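Local atomic coordinates of putative amidohydrolase (Unidentified, PDB entry 3MKV), a protein that probably hydrolyses dipeptides with a C-terminal proline, as a zinc-dependent prolidase of the amidohydrolase superfamily. Residues D205-F210 with I300-G305; G248-E253 with A360-M365. All blocks are in the same frame, centred on the assembly; numbering follows the deposited sequence.

Interaction 1: D205-F210 with I300-G305; sequences DPVGVF and IADVHG
V207 meets V303 and D302 through its two methyl branches. CG1 of V207 lies 3.7 Å from CG1 of V303. The two valine side chains cross at a slant and meet methyl to methyl. CG2 of V207 also comes near the same V303 methyl, at 4.0 Å from CG1. V207 has CG1 anti to the backbone N (chi1 154°), and this turns both methyls to the helix 300-304.

The polar residue takes part by contact alone. D302 sends its side chain past V207 in the opposite direction. Its OD1 lies 3.9 Å from CG2 of V207, and its CB is 4.1 Å from that same methyl. This is van der Waals contact beside a carboxylate, not a polar bond.

The backbones stay well apart, with the CA atoms of V207 and D302 7.3 Å from each other. V207 is the second residue of a type I turn, P206 to V209, and its side chain points toward helix 300-304. On the helix side, I300 O accepts from both V303 N and H304 N. The contact joins a loop between helices 174-187 and 214-225 to a short helix later in the barrel domain. V200 packs on both V207 and V303, and Y280 of helix 277-286 also packs on V303. D205 O is hydrogen-bonded to K299 NZ. The loop also reaches a second subunit, where P206 packs on R227 and V209 on G226 of that subunit.

The two segments are held here by buried valine methyls. The D302 carboxylate only grazes V207 at the exposed margin, so the contact has little directional character.

Interaction 2: G248-E253 with A360-M365; sequences GVRTIE and AEVLGM. With SO4 (sulfate ion), chain L.
The R250 side chain leaves with CG opposite the backbone N (chi1 -176°) and stays extended from CG to NE, which carries its guanidinium to the end of helix 348-362. NH1 and NH2 both bond V362 O, end-on and from the same face of its carbonyl plane. R250 NH1 lies 3.0 Å from V362 O, and the N-H...O angle is 158°. The NH2 bond to V362 O is longer, 3.3 Å, with NH2 above the carbonyl plane. NH2 also makes a weak bond to E361 O. The guanidinium thus meets carbonyls at the C-terminal end of the helix, which would be expected to favour a positive charge. A sulfate, probably from the crystallisation liquor, occupies a further stretch of its edge. Its O1 is 2.7 Å from R250 NH2, and its O4 is 3.1 Å from R250 NE. Y230 makes a cation-pi contact with R250. Beside this polar grip, T251 CG2 touches V362 CG1 at 3.6 Å. T251 OG1 donates to E253 OE2, 2.8 Å away.

G364 closes the helix with a Schellman motif. Y272 packs on R250, T251 and V362, and its OH bonds the sulfate. Strand 251-254 lies between parallel strands 232-235 and 272-274, with T251 turned toward the end of helix 348-362.

Overall arrangement
Interactions 1 and 2 lie in different parts of the amidohydrolase domain. Their centres are 23 Å apart, their nearest atoms about 9 Å, and they do not touch. Their segments alternate along the chain. Neither holds a zinc ligand. The side chain of V303 is about 10 Å from a zinc ion, and that of T251 about 11 Å from one. Interaction 2 has the clearer tie to the metal site: E253 OE1 bonds H65 ND1, and H65 is a zinc ligand. E253 is thus in the second shell. Interaction 1 lies beside a subunit interface, whereas no other chain of the assembly touches the segments of interaction 2.

Interaction 1: D205-F210 with I300-G305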
ATOM      1  N   ASP A 205     -19.572 -12.221 -19.515  1.00 84.05           N
ATOM      2  CA  ASP A 205     -19.841 -13.652 -19.371  1.00 79.53           C
ATOM      3  C   ASP A 205     -20.927 -14.184 -20.311  1.00 80.12           C
ATOM      4  O   ASP A 205     -21.942 -13.521 -20.525  1.00 84.41           O
ATOM      5  CB  ASP A 205     -20.247 -13.938 -17.923  1.00 77.49           C
ATOM      6  CG  ASP A 205     -21.449 -13.100 -17.477  1.00 79.28           C
ATOM      7  OD1 ASP A 205     -21.467 -11.873 -17.728  1.00 79.43           O
ATOM      8  OD2 ASP A 205     -22.383 -13.669 -16.875  1.00 77.86           O
ATOM      9  N   PRO A 206     -20.715 -15.386 -20.876  1.00 78.44           N
ATOM     10  CA  PRO A 206     -21.742 -16.076 -21.649  1.00 74.39           C
ATOM     11  C   PRO A 206     -22.611 -16.962 -20.756  1.00 74.71           C
ATOM     12  O   PRO A 206     -22.193 -17.349 -19.661  1.00 74.36           O
ATOM     13  CB  PRO A 206     -20.926 -16.928 -22.625  1.00 72.39           C
ATOM     14  CG  PRO A 206     -19.649 -17.225 -21.892  1.00 74.13           C
ATOM     15  CD  PRO A 206     -19.455 -16.154 -20.832  1.00 79.10           C
ATOM     16  N   VAL A 207     -23.810 -17.278 -21.238  1.00 74.39           N
ATOM     17  CA  VAL A 207     -24.831 -17.991 -20.458  1.00 70.47           C
ATOM     18  C   VAL A 207     -24.417 -19.348 -19.877  1.00 64.82           C
ATOM     19  O   VAL A 207     -24.903 -19.733 -18.816  1.00 62.85           O
ATOM     20  CB  VAL A 207     -26.132 -18.179 -21.290  1.00 70.40           C
ATOM     21  CG1 VAL A 207     -26.909 -19.385 -20.809  1.00 60.00           C
ATOM     22  CG2 VAL A 207     -26.983 -16.919 -21.235  1.00 74.61           C
ATOM     23  N   GLY A 208     -23.537 -20.071 -20.566  1.00 57.83           N
ATOM     24  CA  GLY A 208     -23.250 -21.457 -20.191  1.00 61.19           C
ATOM     25  C   GLY A 208     -21.994 -21.735 -19.371  1.00 65.00           C
ATOM     26  O   GLY A 208     -21.768 -22.864 -18.934  1.00 69.37           O
ATOM     27  N   VAL A 209     -21.166 -20.717 -19.169  1.00 64.31           N
ATOM     28  CA  VAL A 209     -19.948 -20.865 -18.372  1.00 63.01           C
ATOM     29  C   VAL A 209     -20.292 -21.177 -16.917  1.00 61.47           C
ATOM     30  O   VAL A 209     -21.331 -20.750 -16.424  1.00 59.00           O
ATOM     31  CB  VAL A 209     -19.101 -19.572 -18.400  1.00 64.91           C
ATOM     32  CG1 VAL A 209     -19.843 -18.444 -17.676  1.00 60.91           C
ATOM     33  CG2 VAL A 209     -17.720 -19.810 -17.772  1.00 64.61           C
ATOM     34  N   PHE A 210     -19.415 -21.918 -16.237  1.00 60.69           N
ATOM     35  CA  PHE A 210     -19.583 -22.211 -14.821  1.00 57.79           C
ATOM     36  C   PHE A 210     -19.203 -21.007 -13.973  1.00 59.63           C
ATOM     37  O   PHE A 210     -18.295 -20.253 -14.312  1.00 66.46           O
ATOM     38  CB  PHE A 210     -18.703 -23.387 -14.390  1.00 57.23           C
ATOM     39  CG  PHE A 210     -19.130 -24.718 -14.945  1.00 60.40           C
ATOM     40  CD1 PHE A 210     -20.301 -24.845 -15.668  1.00 52.55           C
ATOM     41  CD2 PHE A 210     -18.366 -25.859 -14.702  1.00 63.33           C
ATOM     42  CE1 PHE A 210     -20.699 -26.076 -16.172  1.00 58.25           C
ATOM     43  CE2 PHE A 210     -18.760 -27.098 -15.192  1.00 60.60           C
ATOM     44  CZ  PHE A 210     -19.929 -27.204 -15.934  1.00 60.73           C
ATOM     45  N   ILE A 300     -30.069 -12.738 -24.655  1.00 83.80           N
ATOM     46  CA  ILE A 300     -31.439 -13.091 -24.278  1.00 83.79           C
ATOM     47  C   ILE A 300     -31.945 -14.380 -24.936  1.00 84.09           C
ATOM     48  O   ILE A 300     -32.433 -15.287 -24.256  1.00 78.13           O
ATOM     49  CB  ILE A 300     -32.413 -11.936 -24.590  1.00 83.91           C
ATOM     50  CG1 ILE A 300     -31.899 -10.633 -23.966  1.00 83.88           C
ATOM     51  CG2 ILE A 300     -33.811 -12.268 -24.099  1.00 79.97           C
ATOM     52  CD1 ILE A 300     -32.696  -9.404 -24.348  1.00 80.06           C
ATOM     53  N   ALA A 301     -31.822 -14.453 -26.260  1.00 85.40           N
ATOM     54  CA  ALA A 301     -32.412 -15.542 -27.032  1.00 88.06           C
ATOM     55  C   ALA A 301     -31.954 -16.911 -26.535  1.00 90.01           C
ATOM     56  O   ALA A 301     -32.665 -17.910 -26.682  1.00 88.72           O
ATOM     57  CB  ALA A 301     -32.095 -15.373 -28.514  1.00 87.73           C
ATOM     58  N   ASP A 302     -30.764 -16.942 -25.942  1.00 91.00           N
ATOM     59  CA  ASP A 302     -30.177 -18.183 -25.444  1.00 90.50           C
ATOM     60  C   ASP A 302     -31.127 -18.934 -24.512  1.00 89.46           C
ATOM     61  O   ASP A 302     -31.288 -20.153 -24.631  1.00 92.85           O
ATOM     62  CB  ASP A 302     -28.856 -17.903 -24.716  1.00 91.98           C
ATOM     63  CG  ASP A 302     -27.773 -17.350 -25.636  1.00 95.40           C
ATOM     64  OD1 ASP A 302     -26.812 -16.738 -25.116  1.00100.12           O
ATOM     65  OD2 ASP A 302     -27.871 -17.525 -26.871  1.00 94.21           O
ATOM     66  N   VAL A 303     -31.755 -18.205 -23.592  1.00 82.17           N
ATOM     67  CA  VAL A 303     -32.551 -18.820 -22.533  1.00 76.17           C
ATOM     68  C   VAL A 303     -34.051 -18.534 -22.631  1.00 71.53           C
ATOM     69  O   VAL A 303     -34.866 -19.284 -22.111  1.00 71.54           O
ATOM     70  CB  VAL A 303     -32.052 -18.384 -21.124  1.00 77.49           C
ATOM     71  CG1 VAL A 303     -30.565 -18.642 -20.982  1.00 75.05           C
ATOM     72  CG2 VAL A 303     -32.367 -16.916 -20.860  1.00 72.16           C
ATOM     73  N   HIS A 304     -34.405 -17.444 -23.295  1.00 71.52           N
ATOM     74  CA  HIS A 304     -35.777 -16.947 -23.299  1.00 67.64           C
ATOM     75  C   HIS A 304     -36.840 -17.954 -23.760  1.00 70.08           C
ATOM     76  O   HIS A 304     -37.879 -18.098 -23.111  1.00 66.13           O
ATOM     77  CB  HIS A 304     -35.852 -15.652 -24.114  1.00 68.86           C
ATOM     78  CG  HIS A 304     -37.239 -15.118 -24.278  1.00 69.57           C
ATOM     79  ND1 HIS A 304     -37.577 -14.220 -25.269  1.00 70.19           N
ATOM     80  CD2 HIS A 304     -38.378 -15.365 -23.587  1.00 68.71           C
ATOM     81  CE1 HIS A 304     -38.862 -13.926 -25.171  1.00 68.97           C
ATOM     82  NE2 HIS A 304     -39.373 -14.611 -24.162  1.00 66.44           N
ATOM     83  N   GLY A 305     -36.581 -18.649 -24.871  1.00 69.17           N
ATOM     84  CA  GLY A 305     -37.565 -19.568 -25.449  1.00 67.51           C
ATOM     85  C   GLY A 305     -37.765 -20.911 -24.752  1.00 70.27           C
ATOM     86  O   GLY A 305     -38.775 -21.585 -24.972  1.00 68.41           O
TER

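Interaction 2: G248-E253 with A360-M365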
ATOM      1  N   GLY A 248     -24.244 -28.218  -2.354  1.00 55.07           N
ATOM      2  CA  GLY A 248     -25.068 -27.956  -1.179  1.00 52.89           C
ATOM      3  C   GLY A 248     -26.007 -26.764  -1.287  1.00 54.47           C
ATOM      4  O   GLY A 248     -26.693 -26.430  -0.322  1.00 52.57           O
ATOM      5  N   VAL A 249     -26.041 -26.124  -2.454  1.00 50.98           N
ATOM      6  CA  VAL A 249     -26.898 -24.968  -2.686  1.00 49.88           C
ATOM      7  C   VAL A 249     -28.376 -25.333  -2.489  1.00 53.25           C
ATOM      8  O   VAL A 249     -28.825 -26.355  -2.995  1.00 53.24           O
ATOM      9  CB  VAL A 249     -26.684 -24.445  -4.104  1.00 49.45           C
ATOM     10  CG1 VAL A 249     -27.719 -23.416  -4.463  1.00 56.96           C
ATOM     11  CG2 VAL A 249     -25.292 -23.865  -4.241  1.00 51.35           C
ATOM     12  N   ARG A 250     -29.130 -24.499  -1.767  1.00 50.63           N
ATOM     13  CA  ARG A 250     -30.536 -24.809  -1.438  1.00 46.55           C
ATOM     14  C   ARG A 250     -31.590 -24.365  -2.475  1.00 49.93           C
ATOM     15  O   ARG A 250     -32.516 -25.119  -2.787  1.00 43.62           O
ATOM     16  CB  ARG A 250     -30.901 -24.266  -0.060  1.00 48.37           C
ATOM     17  CG  ARG A 250     -32.310 -24.624   0.413  1.00 41.24           C
ATOM     18  CD  ARG A 250     -32.358 -24.696   1.950  1.00 33.93           C
ATOM     19  NE  ARG A 250     -33.731 -24.636   2.450  1.00 56.86           N
ATOM     20  CZ  ARG A 250     -34.509 -23.559   2.368  1.00 49.48           C
ATOM     21  NH1 ARG A 250     -34.045 -22.458   1.802  1.00 47.71           N
ATOM     22  NH2 ARG A 250     -35.755 -23.590   2.829  1.00 45.92           N
ATOM     23  N   THR A 251     -31.476 -23.148  -2.993  1.00 47.53           N
ATOM     24  CA  THR A 251     -32.383 -22.755  -4.065  1.00 47.38           C
ATOM     25  C   THR A 251     -31.614 -22.401  -5.321  1.00 46.52           C
ATOM     26  O   THR A 251     -30.528 -21.826  -5.251  1.00 42.98           O
ATOM     27  CB  THR A 251     -33.415 -21.625  -3.658  1.00 44.96           C
ATOM     28  OG1 THR A 251     -32.786 -20.337  -3.618  1.00 42.01           O
ATOM     29  CG2 THR A 251     -34.042 -21.928  -2.307  1.00 42.69           C
ATOM     30  N   ILE A 252     -32.186 -22.777  -6.461  1.00 45.41           N
ATOM     31  CA  ILE A 252     -31.615 -22.492  -7.762  1.00 41.63           C
ATOM     32  C   ILE A 252     -32.460 -21.454  -8.477  1.00 41.62           C
ATOM     33  O   ILE A 252     -33.690 -21.505  -8.441  1.00 42.76           O
ATOM     34  CB  ILE A 252     -31.593 -23.743  -8.634  1.00 46.97           C
ATOM     35  CG1 ILE A 252     -30.694 -24.829  -8.015  1.00 49.03           C
ATOM     36  CG2 ILE A 252     -31.175 -23.382 -10.047  1.00 43.48           C
ATOM     37  CD1 ILE A 252     -29.199 -24.515  -8.076  1.00 49.15           C
ATOM     38  N   GLU A 253     -31.802 -20.510  -9.127  1.00 42.94           N
ATOM     39  CA  GLU A 253     -32.493 -19.364  -9.677  1.00 48.12           C
ATOM     40  C   GLU A 253     -32.533 -19.449 -11.198  1.00 50.81           C
ATOM     41  O   GLU A 253     -31.501 -19.634 -11.851  1.00 49.65           O
ATOM     42  CB  GLU A 253     -31.832 -18.058  -9.219  1.00 48.80           C
ATOM     43  CG  GLU A 253     -31.647 -17.937  -7.709  1.00 53.96           C
ATOM     44  CD  GLU A 253     -32.947 -18.040  -6.920  1.00 58.57           C
ATOM     45  OE1 GLU A 253     -33.844 -17.186  -7.120  1.00 54.61           O
ATOM     46  OE2 GLU A 253     -33.060 -18.971  -6.083  1.00 53.97           O
ATOM     47  N   ALA A 360     -42.884 -19.510   1.114  1.00 53.52           N
ATOM     48  CA  ALA A 360     -42.736 -19.421   2.563  1.00 56.03           C
ATOM     49  C   ALA A 360     -41.806 -20.521   3.072  1.00 59.53           C
ATOM     50  O   ALA A 360     -41.054 -20.343   4.033  1.00 56.48           O
ATOM     51  CB  ALA A 360     -44.088 -19.521   3.232  1.00 58.45           C
ATOM     52  N   GLU A 361     -41.865 -21.667   2.409  1.00 60.89           N
ATOM     53  CA  GLU A 361     -41.042 -22.795   2.780  1.00 63.27           C
ATOM     54  C   GLU A 361     -39.583 -22.436   2.503  1.00 59.55           C
ATOM     55  O   GLU A 361     -38.704 -22.640   3.345  1.00 56.63           O
ATOM     56  CB  GLU A 361     -41.461 -24.021   1.972  1.00 61.47           C
ATOM     57  CG  GLU A 361     -41.518 -25.311   2.776  1.00 73.38           C
ATOM     58  CD  GLU A 361     -41.783 -26.540   1.905  1.00 77.63           C
ATOM     59  OE1 GLU A 361     -42.477 -26.403   0.865  1.00 75.71           O
ATOM     60  OE2 GLU A 361     -41.294 -27.639   2.264  1.00 85.25           O
ATOM     61  N   VAL A 362     -39.338 -21.893   1.315  1.00 51.80           N
ATOM     62  CA  VAL A 362     -38.012 -21.421   0.942  1.00 49.10           C
ATOM     63  C   VAL A 362     -37.398 -20.471   1.976  1.00 51.88           C
ATOM     64  O   VAL A 362     -36.177 -20.430   2.138  1.00 54.08           O
ATOM     65  CB  VAL A 362     -38.034 -20.710  -0.420  1.00 49.08           C
ATOM     66  CG1 VAL A 362     -36.687 -20.042  -0.691  1.00 48.55           C
ATOM     67  CG2 VAL A 362     -38.400 -21.693  -1.528  1.00 46.47           C
ATOM     68  N   LEU A 363     -38.244 -19.716   2.669  1.00 48.08           N
ATOM     69  CA  LEU A 363     -37.784 -18.688   3.597  1.00 47.36           C
ATOM     70  C   LEU A 363     -37.684 -19.203   5.019  1.00 48.86           C
ATOM     71  O   LEU A 363     -37.302 -18.458   5.925  1.00 51.30           O
ATOM     72  CB  LEU A 363     -38.742 -17.487   3.584  1.00 44.56           C
ATOM     73  CG  LEU A 363     -38.989 -16.756   2.263  1.00 39.75           C
ATOM     74  CD1 LEU A 363     -40.128 -15.766   2.406  1.00 47.86           C
ATOM     75  CD2 LEU A 363     -37.739 -16.038   1.802  1.00 37.31           C
ATOM     76  N   GLY A 364     -38.039 -20.468   5.218  1.00 48.46           N
ATOM     77  CA  GLY A 364     -38.048 -21.064   6.549  1.00 45.14           C
ATOM     78  C   GLY A 364     -39.167 -20.473   7.385  1.00 52.57           C
ATOM     79  O   GLY A 364     -39.043 -20.329   8.605  1.00 51.57           O
ATOM     80  N   MET A 365     -40.262 -20.120   6.713  1.00 52.87           N
ATOM     81  CA  MET A 365     -41.384 -19.452   7.358  1.00 51.91           C
ATOM     82  C   MET A 365     -42.696 -20.227   7.210  1.00 54.35           C
ATOM     83  O   MET A 365     -43.774 -19.628   7.183  1.00 55.29           O
ATOM     84  CB  MET A 365     -41.541 -18.010   6.840  1.00 49.67           C
ATOM     85  CG  MET A 365     -40.381 -17.067   7.194  1.00 42.82           C
ATOM     86  SD  MET A 365     -40.342 -16.562   8.942  1.00 45.93           S
ATOM     87  CE  MET A 365     -38.592 -16.384   9.202  1.00 51.92           C
TER
HETATM   88  S   SO4 L 428     -36.042 -27.452   3.522  0.50 47.14           S
HETATM   89  O1  SO4 L 428     -36.564 -26.098   3.363  0.50 44.19           O
HETATM   90  O2  SO4 L 428     -36.537 -28.026   4.760  0.50 40.93           O
HETATM   91  O3  SO4 L 428     -36.478 -28.260   2.391  0.50 46.10           O
HETATM   92  O4  SO4 L 428     -34.582 -27.417   3.580  0.50 46.76           O